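Local coordinates for DNAation factor-related protein 4 (PDB 5XPC) that probably acts as a DNA endonuclease in apoptotic DNA fragmentation, with this chain covering its CIDE domain, which forms higher-order assemblies, at residues B[12-17]-B[31-36]; B[23-28]-B[35-40]; B[61-66]-B[70-75]. One frame throughout, in Å; residues are numbered along the deposited sequence.

Contact 1 (B[12-17]-B[31-36]); sequences YKVTDN and EMLIAK
Leu33 of helix 30-40 meets Tyr12 and Val14 of strand 10-15, one methyl to each. Its CD2 lies 3.7 Å from Tyr12 CD1 and 3.8 Å from Tyr12 CG. The methyl therefore sits at the root of the ring, by the CG-CD1 bond. It also comes within 4.0 Å of Tyr12 CB. The other methyl, Leu33 CD1, reaches Val14 CG2 at 4.1 Å, a looser touch. There the two side chains run past each other in opposite directions.

The torsions explain this division. Leu33 carries CG anti to its backbone N (chi1 -177°), which sends the side chain towards the strand, CD2 to Tyr12 and CD1 to Val14. Val14 turns CG2, the methyl beside its own nitrogen, to the helix. Tyr12 and Val14 are two apart in the strand, so both point to the same helix-facing side. All three residues are buried, and the contact is apolar throughout.

The phenol end of Tyr12 goes elsewhere: its OH is hydrogen-bonded to Arg10. The intervening Lys13 points away from the helix, and its NZ forms a salt bridge with Asp53 of a second subunit.

The strand that carries Tyr12 and Val14 is held on both flanks. Backbone bonds tie Tyr12 to Ile25 and Val14 to Tyr23 on strand 22-27, and tie Lys13 to Thr70 and Phe72 on the other side. Helix 30-40 packs on one face of this ubiquitin-like sheet. Leu33 also touches Ile25 of strand 22-27 and Leu48 of strand 47-50, so one leucine joins the helix to three strands.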
ATOM      1  N   TYR B  12      -9.842  21.082  -0.870  1.00 23.40           N
ATOM      2  CA  TYR B  12      -8.446  20.785  -0.547  1.00 21.10           C
ATOM      3  C   TYR B  12      -7.934  21.809   0.461  1.00 23.52           C
ATOM      4  O   TYR B  12      -8.514  22.885   0.628  1.00 28.31           O
ATOM      5  CB  TYR B  12      -7.547  20.806  -1.802  1.00 23.20           C
ATOM      6  CG  TYR B  12      -7.976  19.867  -2.923  1.00 29.69           C
ATOM      7  CD1 TYR B  12      -8.636  20.348  -4.050  1.00 27.29           C
ATOM      8  CD2 TYR B  12      -7.708  18.500  -2.858  1.00 27.90           C
ATOM      9  CE1 TYR B  12      -9.023  19.488  -5.087  1.00 24.89           C
ATOM     10  CE2 TYR B  12      -8.085  17.638  -3.890  1.00 25.83           C
ATOM     11  CZ  TYR B  12      -8.741  18.135  -4.997  1.00 28.63           C
ATOM     12  OH  TYR B  12      -9.114  17.270  -6.019  1.00 29.61           O
ATOM     13  N   LYS B  13      -6.823  21.482   1.126  1.00 19.33           N
ATOM     14  CA  LYS B  13      -6.195  22.395   2.075  1.00 19.45           C
ATOM     15  C   LYS B  13      -4.784  22.720   1.605  1.00 21.52           C
ATOM     16  O   LYS B  13      -4.040  21.819   1.198  1.00 22.91           O
ATOM     17  CB  LYS B  13      -6.166  21.802   3.486  1.00 23.56           C
ATOM     18  CG  LYS B  13      -7.569  21.595   4.059  1.00 27.00           C
ATOM     19  CD  LYS B  13      -7.543  20.860   5.390  1.00 26.55           C
ATOM     20  CE  LYS B  13      -8.954  20.578   5.884  1.00 27.41           C
ATOM     21  NZ  LYS B  13      -8.906  19.977   7.247  1.00 31.20           N
ATOM     22  N   VAL B  14      -4.431  24.003   1.658  1.00 21.67           N
ATOM     23  CA  VAL B  14      -3.152  24.508   1.160  1.00 21.12           C
ATOM     24  C   VAL B  14      -2.554  25.451   2.191  1.00 19.12           C
ATOM     25  O   VAL B  14      -3.242  26.345   2.705  1.00 23.58           O
ATOM     26  CB  VAL B  14      -3.309  25.234  -0.191  1.00 24.35           C
ATOM     27  CG1 VAL B  14      -1.955  25.812  -0.668  1.00 21.11           C
ATOM     28  CG2 VAL B  14      -3.890  24.292  -1.240  1.00 24.30           C
ATOM     29  N   THR B  15      -1.272  25.262   2.485  1.00 22.93           N
ATOM     30  CA  THR B  15      -0.532  26.200   3.306  1.00 23.69           C
ATOM     31  C   THR B  15       0.857  26.343   2.701  1.00 25.38           C
ATOM     32  O   THR B  15       1.199  25.681   1.714  1.00 23.40           O
ATOM     33  CB  THR B  15      -0.512  25.728   4.776  1.00 23.51           C
ATOM     34  OG1 THR B  15       0.038  26.746   5.621  1.00 28.55           O
ATOM     35  CG2 THR B  15       0.271  24.408   4.923  1.00 22.11           C
ATOM     36  N   ASP B  16       1.655  27.236   3.266  1.00 25.89           N
ATOM     37  CA  ASP B  16       3.020  27.402   2.797  1.00 31.11           C
ATOM     38  C   ASP B  16       3.958  26.583   3.680  1.00 32.00           C
ATOM     39  O   ASP B  16       3.537  25.899   4.619  1.00 28.03           O
ATOM     40  CB  ASP B  16       3.415  28.882   2.735  1.00 30.59           C
ATOM     41  CG  ASP B  16       3.228  29.616   4.055  1.00 40.96           C
ATOM     42  OD1 ASP B  16       3.066  28.969   5.108  1.00 43.62           O
ATOM     43  OD2 ASP B  16       3.265  30.866   4.034  1.00 47.35           O
ATOM     44  N   ASN B  17       5.249  26.632   3.358  1.00 31.34           N
ATOM     45  CA  ASN B  17       6.189  25.755   4.045  1.00 37.68           C
ATOM     46  C   ASN B  17       6.312  26.105   5.524  1.00 42.82           C
ATOM     47  O   ASN B  17       6.628  25.235   6.345  1.00 40.12           O
ATOM     48  CB  ASN B  17       7.550  25.806   3.357  1.00 38.79           C
ATOM     49  CG  ASN B  17       8.386  24.580   3.653  1.00 44.74           C
ATOM     50  OD1 ASN B  17       7.858  23.469   3.781  1.00 36.61           O
ATOM     51  ND2 ASN B  17       9.694  24.769   3.765  1.00 51.21           N
ATOM     52  N   GLU B  31      -4.698  22.708 -12.284  1.00 27.86           N
ATOM     53  CA  GLU B  31      -4.491  24.064 -12.788  1.00 34.58           C
ATOM     54  C   GLU B  31      -5.251  25.087 -11.951  1.00 30.25           C
ATOM     55  O   GLU B  31      -4.694  26.119 -11.545  1.00 27.45           O
ATOM     56  CB  GLU B  31      -4.919  24.144 -14.253  1.00 41.57           C
ATOM     57  CG  GLU B  31      -4.926  25.551 -14.814  1.00 61.87           C
ATOM     58  CD  GLU B  31      -5.250  25.586 -16.296  1.00 78.85           C
ATOM     59  OE1 GLU B  31      -5.899  24.637 -16.790  1.00 82.87           O
ATOM     60  OE2 GLU B  31      -4.847  26.561 -16.967  1.00 84.95           O
ATOM     61  N   MET B  32      -6.529  24.814 -11.678  1.00 27.80           N
ATOM     62  CA  MET B  32      -7.327  25.724 -10.859  1.00 25.57           C
ATOM     63  C   MET B  32      -6.799  25.803  -9.427  1.00 26.83           C
ATOM     64  O   MET B  32      -6.755  26.890  -8.833  1.00 28.55           O
ATOM     65  CB  MET B  32      -8.794  25.286 -10.858  1.00 24.22           C
ATOM     66  CG  MET B  32      -9.661  26.108  -9.897  1.00 28.51           C
ATOM     67  SD  MET B  32     -11.415  25.673  -9.870  1.00 31.83           S
ATOM     68  CE  MET B  32     -11.928  26.118 -11.532  1.00 35.31           C
ATOM     69  N   LEU B  33      -6.416  24.663  -8.842  1.00 25.39           N
ATOM     70  CA  LEU B  33      -5.967  24.681  -7.454  1.00 26.02           C
ATOM     71  C   LEU B  33      -4.694  25.496  -7.308  1.00 25.73           C
ATOM     72  O   LEU B  33      -4.546  26.266  -6.351  1.00 26.16           O
ATOM     73  CB  LEU B  33      -5.745  23.261  -6.935  1.00 24.64           C
ATOM     74  CG  LEU B  33      -5.341  23.128  -5.461  1.00 24.18           C
ATOM     75  CD1 LEU B  33      -6.283  23.941  -4.554  1.00 23.00           C
ATOM     76  CD2 LEU B  33      -5.354  21.649  -5.033  1.00 25.01           C
ATOM     77  N   ILE B  34      -3.771  25.355  -8.265  1.00 24.26           N
ATOM     78  CA  ILE B  34      -2.536  26.126  -8.217  1.00 25.07           C
ATOM     79  C   ILE B  34      -2.820  27.613  -8.407  1.00 25.21           C
ATOM     80  O   ILE B  34      -2.229  28.460  -7.728  1.00 26.64           O
ATOM     81  CB  ILE B  34      -1.539  25.590  -9.260  1.00 28.06           C
ATOM     82  CG1 ILE B  34      -1.028  24.215  -8.823  1.00 30.02           C
ATOM     83  CG2 ILE B  34      -0.386  26.581  -9.467  1.00 26.39           C
ATOM     84  CD1 ILE B  34      -0.025  23.615  -9.749  1.00 33.62           C
ATOM     85  N   ALA B  35      -3.725  27.959  -9.323  1.00 24.85           N
ATOM     86  CA  ALA B  35      -4.031  29.369  -9.548  1.00 29.17           C
ATOM     87  C   ALA B  35      -4.643  30.005  -8.303  1.00 30.61           C
ATOM     88  O   ALA B  35      -4.276  31.125  -7.921  1.00 29.12           O
ATOM     89  CB  ALA B  35      -4.964  29.520 -10.749  1.00 26.68           C
ATOM     90  N   LYS B  36      -5.565  29.299  -7.647  1.00 26.63           N
ATOM     91  CA  LYS B  36      -6.180  29.834  -6.436  1.00 31.59           C
ATOM     92  C   LYS B  36      -5.177  29.905  -5.290  1.00 27.09           C
ATOM     93  O   LYS B  36      -5.219  30.835  -4.477  1.00 27.74           O
ATOM     94  CB  LYS B  36      -7.392  28.988  -6.052  1.00 28.89           C
ATOM     95  CG  LYS B  36      -8.546  29.078  -7.042  1.00 26.41           C
ATOM     96  CD  LYS B  36      -9.801  28.377  -6.488  1.00 25.31           C
ATOM     97  CE  LYS B  36     -11.025  28.705  -7.326  1.00 30.55           C
ATOM     98  NZ  LYS B  36     -12.276  28.057  -6.807  1.00 32.40           N
TER

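Contact 2 (B[23-28]-B[35-40]); sequences YGIGAN and AKAKSK
Tyr23 and Lys40 form the CH-pi part of this contact. The aliphatic chain of Lys40 lies over one face of the Tyr23 ring. Its CG stands 3.8 Å from the ring centroid, almost on the normal (6° off). Lys40 CB approaches Tyr23 CE1 at 3.6 Å, and CE reaches Tyr23 CE2 at 3.6 Å, so the methylenes span the ring from one side to the other. The bend at chi2 (-59°) lays the methylenes along the ring, and the bend at chi4 leaves NZ farther from it than CE. Lys40 NZ is 5.4 Å from the Tyr23 ring centroid and adds at most a weak cation-pi attraction.

Apolar contacts centre on Ile25. Its CG2 packs on the shaft of Lys36, 3.6 Å from Lys36 CD. Ile25 CD1 reaches the next residue of the helix, 4.5 Å from Ala37 CB.

A single hydrogen bond links the segments. Lys36 NZ donates to Gly26 O at 2.9 Å. The angle at the oxygen is 153°, and the donor is tilted from the carbonyl plane. The extended Lys36 chain runs past Ile25, in the opposite direction, on its way there.

Tyr23 OH is hydrogen-bonded to Arg21, which also binds the carbonyl oxygen of Lys40. Tyr23 and Gly24 pair in a parallel ladder with a strand of a second subunit, whose Asp59 makes a salt bridge with Lys36 NZ.

Both lysines thus pack through their carbon chains. Lys36 in addition brings its charge to the subunit boundary. Its bond to Gly26 O probably helps to orient the ammonium towards Asp59 of the second subunit, consistent with a CIDE domain that builds higher-order assemblies.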
ATOM      1  N   TYR B  23      -5.461  27.811   4.079  1.00 24.40           N
ATOM      2  CA  TYR B  23      -6.676  28.032   3.312  1.00 25.76           C
ATOM      3  C   TYR B  23      -7.287  26.711   2.884  1.00 26.34           C
ATOM      4  O   TYR B  23      -6.582  25.822   2.397  1.00 25.35           O
ATOM      5  CB  TYR B  23      -6.409  28.880   2.073  1.00 24.21           C
ATOM      6  CG  TYR B  23      -5.882  30.244   2.401  1.00 28.45           C
ATOM      7  CD1 TYR B  23      -4.515  30.509   2.368  1.00 29.70           C
ATOM      8  CD2 TYR B  23      -6.746  31.268   2.771  1.00 27.42           C
ATOM      9  CE1 TYR B  23      -4.029  31.769   2.679  1.00 29.05           C
ATOM     10  CE2 TYR B  23      -6.267  32.526   3.078  1.00 28.15           C
ATOM     11  CZ  TYR B  23      -4.908  32.770   3.032  1.00 30.45           C
ATOM     12  OH  TYR B  23      -4.428  34.026   3.344  1.00 33.73           O
ATOM     13  N   GLY B  24      -8.602  26.595   3.062  1.00 23.82           N
ATOM     14  CA  GLY B  24      -9.370  25.580   2.366  1.00 24.60           C
ATOM     15  C   GLY B  24      -9.794  26.173   1.036  1.00 25.81           C
ATOM     16  O   GLY B  24     -10.263  27.313   0.980  1.00 27.58           O
ATOM     17  N   ILE B  25      -9.606  25.404  -0.033  1.00 22.97           N
ATOM     18  CA  ILE B  25      -9.810  25.869  -1.402  1.00 23.64           C
ATOM     19  C   ILE B  25     -10.571  24.804  -2.177  1.00 24.49           C
ATOM     20  O   ILE B  25     -10.186  23.630  -2.164  1.00 26.79           O
ATOM     21  CB  ILE B  25      -8.467  26.155  -2.105  1.00 25.13           C
ATOM     22  CG1 ILE B  25      -7.708  27.276  -1.379  1.00 22.97           C
ATOM     23  CG2 ILE B  25      -8.694  26.492  -3.569  1.00 23.53           C
ATOM     24  CD1 ILE B  25      -6.308  27.517  -1.971  1.00 25.29           C
ATOM     25  N   GLY B  26     -11.618  25.219  -2.888  1.00 24.50           N
ATOM     26  CA  GLY B  26     -12.324  24.322  -3.795  1.00 25.38           C
ATOM     27  C   GLY B  26     -11.762  24.418  -5.205  1.00 28.27           C
ATOM     28  O   GLY B  26     -11.518  25.511  -5.718  1.00 29.42           O
ATOM     29  N   ALA B  27     -11.539  23.258  -5.821  1.00 25.45           N
ATOM     30  CA  ALA B  27     -11.028  23.246  -7.183  1.00 25.96           C
ATOM     31  C   ALA B  27     -11.458  21.972  -7.897  1.00 27.23           C
ATOM     32  O   ALA B  27     -11.677  20.925  -7.274  1.00 26.01           O
ATOM     33  CB  ALA B  27      -9.491  23.378  -7.218  1.00 25.15           C
ATOM     34  N   ASN B  28     -11.556  22.070  -9.224  1.00 31.89           N
ATOM     35  CA  ASN B  28     -11.902  20.934 -10.065  1.00 31.19           C
ATOM     36  C   ASN B  28     -10.747  20.507 -10.965  1.00 32.25           C
ATOM     37  O   ASN B  28     -10.942  19.665 -11.844  1.00 30.01           O
ATOM     38  CB  ASN B  28     -13.150  21.248 -10.900  1.00 32.07           C
ATOM     39  CG  ASN B  28     -12.945  22.403 -11.867  1.00 34.42           C
ATOM     40  OD1 ASN B  28     -11.835  22.902 -12.036  1.00 34.28           O
ATOM     41  ND2 ASN B  28     -14.021  22.820 -12.525  1.00 37.54           N
ATOM     42  N   ALA B  35      -3.725  27.959  -9.323  1.00 24.85           N
ATOM     43  CA  ALA B  35      -4.031  29.369  -9.548  1.00 29.17           C
ATOM     44  C   ALA B  35      -4.643  30.005  -8.303  1.00 30.61           C
ATOM     45  O   ALA B  35      -4.276  31.125  -7.921  1.00 29.12           O
ATOM     46  CB  ALA B  35      -4.964  29.520 -10.749  1.00 26.68           C
ATOM     47  N   LYS B  36      -5.565  29.299  -7.647  1.00 26.63           N
ATOM     48  CA  LYS B  36      -6.180  29.834  -6.436  1.00 31.59           C
ATOM     49  C   LYS B  36      -5.177  29.905  -5.290  1.00 27.09           C
ATOM     50  O   LYS B  36      -5.219  30.835  -4.477  1.00 27.74           O
ATOM     51  CB  LYS B  36      -7.392  28.988  -6.052  1.00 28.89           C
ATOM     52  CG  LYS B  36      -8.546  29.078  -7.042  1.00 26.41           C
ATOM     53  CD  LYS B  36      -9.801  28.377  -6.488  1.00 25.31           C
ATOM     54  CE  LYS B  36     -11.025  28.705  -7.326  1.00 30.55           C
ATOM     55  NZ  LYS B  36     -12.276  28.057  -6.807  1.00 32.40           N
ATOM     56  N   ALA B  37      -4.265  28.930  -5.210  1.00 25.46           N
ATOM     57  CA  ALA B  37      -3.204  28.976  -4.207  1.00 28.57           C
ATOM     58  C   ALA B  37      -2.262  30.147  -4.451  1.00 27.39           C
ATOM     59  O   ALA B  37      -1.831  30.820  -3.508  1.00 29.75           O
ATOM     60  CB  ALA B  37      -2.420  27.668  -4.211  1.00 26.05           C
ATOM     61  N   LYS B  38      -1.940  30.407  -5.717  1.00 23.58           N
ATOM     62  CA  LYS B  38      -1.017  31.489  -6.029  1.00 26.68           C
ATOM     63  C   LYS B  38      -1.626  32.843  -5.692  1.00 26.66           C
ATOM     64  O   LYS B  38      -0.893  33.791  -5.369  1.00 28.52           O
ATOM     65  CB  LYS B  38      -0.627  31.414  -7.504  1.00 25.37           C
ATOM     66  CG  LYS B  38       0.403  32.432  -7.921  1.00 33.02           C
ATOM     67  CD  LYS B  38       0.470  32.555  -9.425  1.00 40.39           C
ATOM     68  CE  LYS B  38       1.617  33.456  -9.846  1.00 48.55           C
ATOM     69  NZ  LYS B  38       1.774  33.398 -11.314  1.00 52.49           N
ATOM     70  N   SER B  39      -2.956  32.954  -5.764  1.00 30.27           N
ATOM     71  CA  SER B  39      -3.608  34.192  -5.350  1.00 30.19           C
ATOM     72  C   SER B  39      -3.340  34.482  -3.878  1.00 31.88           C
ATOM     73  O   SER B  39      -3.156  35.639  -3.491  1.00 32.51           O
ATOM     74  CB  SER B  39      -5.110  34.117  -5.619  1.00 42.63           C
ATOM     75  OG  SER B  39      -5.366  34.203  -7.009  1.00 51.00           O
ATOM     76  N   LYS B  40      -3.288  33.437  -3.051  1.00 26.70           N
ATOM     77  CA  LYS B  40      -3.062  33.581  -1.616  1.00 29.74           C
ATOM     78  C   LYS B  40      -1.581  33.631  -1.246  1.00 32.76           C
ATOM     79  O   LYS B  40      -1.218  34.314  -0.277  1.00 29.68           O
ATOM     80  CB  LYS B  40      -3.744  32.425  -0.872  1.00 29.08           C
ATOM     81  CG  LYS B  40      -5.281  32.461  -0.950  1.00 33.40           C
ATOM     82  CD  LYS B  40      -5.813  33.763  -0.366  1.00 39.47           C
ATOM     83  CE  LYS B  40      -7.337  33.754  -0.164  1.00 47.45           C
ATOM     84  NZ  LYS B  40      -8.067  33.580  -1.443  1.00 53.99           N
TER

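Contact 3 (B[61-66]-B[70-75]); sequences EYLKSL and TLFIVS
Leu63 and Leu66 of segment 61-66 both meet the outer end of the Phe72 ring. Leu63 comes first. Its CD1 lies 3.6 Å from Phe72 CZ and 4.0 Å from CE2 of the same ring. The two side chains cross at about a right angle. CG of Leu63 is anti to the backbone N (chi1 172°), which swings the branch tip closer to the strand.

Ser65 bonds back to the turn before it. Its OG donates to Tyr62 O at 2.7 Å, in the carbonyl plane and on a lone pair. The same oxygen also accepts from Ser65 N.

Leu66 points at the strand. Its CD1 meets the Phe72 ring at the edge, near its plane, 3.5 Å from CE1. Leu66 CB also approaches Thr70 OG1 at 3.8 Å. That hydroxyl is hydrogen-bonded to Pro67 O, within the short link between the segments.

Phe72 projects from the sheet and is buried against segment 61-66. Leu50 of strand 47-50 and Val57 of strand 56-57 touch it too, while Leu63 reaches across to Tyr12 of strand 10-15. The contact thus joins helix 60-65 to strand 71-75 of the ubiquitin-like CIDE-N sheet.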
ATOM      1  N   GLU B  61      -4.190  13.992 -12.820  1.00 28.65           N
ATOM      2  CA  GLU B  61      -4.637  12.642 -12.499  1.00 27.22           C
ATOM      3  C   GLU B  61      -4.207  12.247 -11.095  1.00 29.63           C
ATOM      4  O   GLU B  61      -4.980  11.627 -10.351  1.00 30.03           O
ATOM      5  CB  GLU B  61      -4.102  11.649 -13.533  1.00 30.00           C
ATOM      6  CG  GLU B  61      -4.662  11.844 -14.939  1.00 32.63           C
ATOM      7  CD  GLU B  61      -4.062  13.054 -15.661  1.00 37.28           C
ATOM      8  OE1 GLU B  61      -2.927  13.457 -15.332  1.00 35.08           O
ATOM      9  OE2 GLU B  61      -4.729  13.603 -16.561  1.00 40.28           O
ATOM     10  N   TYR B  62      -2.987  12.620 -10.701  1.00 23.82           N
ATOM     11  CA  TYR B  62      -2.555  12.356  -9.334  1.00 27.79           C
ATOM     12  C   TYR B  62      -3.406  13.129  -8.332  1.00 28.44           C
ATOM     13  O   TYR B  62      -3.845  12.566  -7.325  1.00 27.53           O
ATOM     14  CB  TYR B  62      -1.072  12.691  -9.136  1.00 25.80           C
ATOM     15  CG  TYR B  62      -0.628  12.236  -7.761  1.00 24.72           C
ATOM     16  CD1 TYR B  62      -0.483  10.881  -7.477  1.00 23.36           C
ATOM     17  CD2 TYR B  62      -0.425  13.149  -6.730  1.00 24.77           C
ATOM     18  CE1 TYR B  62      -0.114  10.444  -6.213  1.00 27.29           C
ATOM     19  CE2 TYR B  62      -0.055  12.726  -5.459  1.00 27.52           C
ATOM     20  CZ  TYR B  62       0.092  11.365  -5.208  1.00 29.03           C
ATOM     21  OH  TYR B  62       0.458  10.933  -3.952  1.00 25.34           O
ATOM     22  N   LEU B  63      -3.627  14.425  -8.578  1.00 30.03           N
ATOM     23  CA  LEU B  63      -4.456  15.220  -7.671  1.00 27.74           C
ATOM     24  C   LEU B  63      -5.806  14.553  -7.433  1.00 28.48           C
ATOM     25  O   LEU B  63      -6.266  14.425  -6.291  1.00 25.40           O
ATOM     26  CB  LEU B  63      -4.666  16.631  -8.228  1.00 27.30           C
ATOM     27  CG  LEU B  63      -5.685  17.453  -7.413  1.00 26.46           C
ATOM     28  CD1 LEU B  63      -5.121  17.755  -6.047  1.00 22.76           C
ATOM     29  CD2 LEU B  63      -6.051  18.766  -8.099  1.00 23.33           C
ATOM     30  N   LYS B  64      -6.450  14.108  -8.502  1.00 26.05           N
ATOM     31  CA  LYS B  64      -7.787  13.553  -8.345  1.00 29.36           C
ATOM     32  C   LYS B  64      -7.778  12.152  -7.760  1.00 30.56           C
ATOM     33  O   LYS B  64      -8.836  11.655  -7.358  1.00 27.46           O
ATOM     34  CB  LYS B  64      -8.505  13.617  -9.691  1.00 32.21           C
ATOM     35  CG  LYS B  64      -8.918  15.063  -9.970  1.00 37.78           C
ATOM     36  CD  LYS B  64      -9.304  15.348 -11.397  1.00 42.47           C
ATOM     37  CE  LYS B  64      -9.780  16.797 -11.503  1.00 34.79           C
ATOM     38  NZ  LYS B  64      -9.767  17.296 -12.910  1.00 36.76           N
ATOM     39  N   SER B  65      -6.609  11.515  -7.675  1.00 27.37           N
ATOM     40  CA  SER B  65      -6.498  10.245  -6.973  1.00 27.75           C
ATOM     41  C   SER B  65      -6.454  10.424  -5.463  1.00 29.56           C
ATOM     42  O   SER B  65      -6.654   9.447  -4.730  1.00 27.35           O
ATOM     43  CB  SER B  65      -5.241   9.498  -7.430  1.00 28.25           C
ATOM     44  OG  SER B  65      -4.081   9.987  -6.753  1.00 28.42           O
ATOM     45  N   LEU B  66      -6.185  11.647  -4.982  1.00 29.01           N
ATOM     46  CA  LEU B  66      -6.037  11.879  -3.557  1.00 26.00           C
ATOM     47  C   LEU B  66      -7.397  12.082  -2.903  1.00 28.70           C
ATOM     48  O   LEU B  66      -8.349  12.527  -3.553  1.00 28.53           O
ATOM     49  CB  LEU B  66      -5.164  13.099  -3.292  1.00 24.49           C
ATOM     50  CG  LEU B  66      -3.716  12.984  -3.768  1.00 22.97           C
ATOM     51  CD1 LEU B  66      -3.057  14.366  -3.858  1.00 24.02           C
ATOM     52  CD2 LEU B  66      -2.939  12.045  -2.836  1.00 27.53           C
ATOM     53  N   THR B  70      -7.110  16.590   1.411  1.00 22.78           N
ATOM     54  CA  THR B  70      -5.662  16.413   1.508  1.00 24.79           C
ATOM     55  C   THR B  70      -4.977  17.769   1.677  1.00 25.53           C
ATOM     56  O   THR B  70      -5.402  18.765   1.090  1.00 24.94           O
ATOM     57  CB  THR B  70      -5.133  15.698   0.256  1.00 27.87           C
ATOM     58  OG1 THR B  70      -5.608  14.342   0.232  1.00 26.86           O
ATOM     59  CG2 THR B  70      -3.596  15.681   0.217  1.00 28.93           C
ATOM     60  N   LEU B  71      -3.927  17.805   2.501  1.00 23.66           N
ATOM     61  CA  LEU B  71      -3.169  19.021   2.780  1.00 23.37           C
ATOM     62  C   LEU B  71      -1.937  19.111   1.882  1.00 26.36           C
ATOM     63  O   LEU B  71      -1.127  18.177   1.834  1.00 28.04           O
ATOM     64  CB  LEU B  71      -2.729  19.065   4.245  1.00 25.66           C
ATOM     65  CG  LEU B  71      -1.766  20.211   4.589  1.00 29.02           C
ATOM     66  CD1 LEU B  71      -2.412  21.577   4.323  1.00 27.72           C
ATOM     67  CD2 LEU B  71      -1.290  20.119   6.045  1.00 30.21           C
ATOM     68  N   PHE B  72      -1.783  20.255   1.207  1.00 23.00           N
ATOM     69  CA  PHE B  72      -0.657  20.535   0.327  1.00 23.82           C
ATOM     70  C   PHE B  72       0.156  21.710   0.854  1.00 25.97           C
ATOM     71  O   PHE B  72      -0.389  22.640   1.456  1.00 24.20           O
ATOM     72  CB  PHE B  72      -1.123  20.860  -1.108  1.00 25.49           C
ATOM     73  CG  PHE B  72      -1.985  19.790  -1.720  1.00 26.42           C
ATOM     74  CD1 PHE B  72      -1.421  18.617  -2.185  1.00 28.44           C
ATOM     75  CD2 PHE B  72      -3.356  19.965  -1.837  1.00 25.25           C
ATOM     76  CE1 PHE B  72      -2.219  17.611  -2.742  1.00 29.00           C
ATOM     77  CE2 PHE B  72      -4.155  18.971  -2.391  1.00 29.44           C
ATOM     78  CZ  PHE B  72      -3.581  17.797  -2.847  1.00 25.66           C
ATOM     79  N   ILE B  73       1.470  21.651   0.621  1.00 24.01           N
ATOM     80  CA  ILE B  73       2.355  22.807   0.715  1.00 25.78           C
ATOM     81  C   ILE B  73       2.517  23.383  -0.684  1.00 30.22           C
ATOM     82  O   ILE B  73       2.875  22.654  -1.623  1.00 26.20           O
ATOM     83  CB  ILE B  73       3.731  22.422   1.286  1.00 27.92           C
ATOM     84  CG1 ILE B  73       3.578  21.610   2.575  1.00 32.49           C
ATOM     85  CG2 ILE B  73       4.605  23.679   1.469  1.00 29.51           C
ATOM     86  CD1 ILE B  73       2.892  22.363   3.674  1.00 30.97           C
ATOM     87  N   VAL B  74       2.270  24.682  -0.841  1.00 26.79           N
ATOM     88  CA  VAL B  74       2.572  25.358  -2.098  1.00 26.84           C
ATOM     89  C   VAL B  74       3.943  26.010  -1.968  1.00 28.81           C
ATOM     90  O   VAL B  74       4.245  26.653  -0.952  1.00 27.77           O
ATOM     91  CB  VAL B  74       1.488  26.380  -2.486  1.00 26.71           C
ATOM     92  CG1 VAL B  74       1.334  27.477  -1.429  1.00 28.87           C
ATOM     93  CG2 VAL B  74       1.793  26.973  -3.876  1.00 25.13           C
ATOM     94  N   SER B  75       4.782  25.822  -2.982  1.00 27.63           N
ATOM     95  CA  SER B  75       6.161  26.291  -2.926  1.00 32.60           C
ATOM     96  C   SER B  75       6.683  26.438  -4.346  1.00 26.42           C
ATOM     97  O   SER B  75       6.025  26.051  -5.313  1.00 27.72           O
ATOM     98  CB  SER B  75       7.033  25.322  -2.127  1.00 33.50           C
ATOM     99  OG  SER B  75       8.352  25.803  -2.003  1.00 31.71           O
TER

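The three contacts come from one compact domain with the ubiquitin-like CIDE-N fold. Contacts 1 and 2 have centres about 4 Å apart and share helix 30-40, which packs on the neighbouring strands 10-15 and 22-27. Contact 3 comes later in the chain. Its centre lies about 8 Å from that of contact 1 and 12 Å from that of contact 2. It joins helix 60-65 to strand 71-75, which is the other neighbour of strand 10-15. All three therefore reach one mixed sheet. Segments of all three also touch other subunits, so the elements that build the core carry assembly surfaces as well.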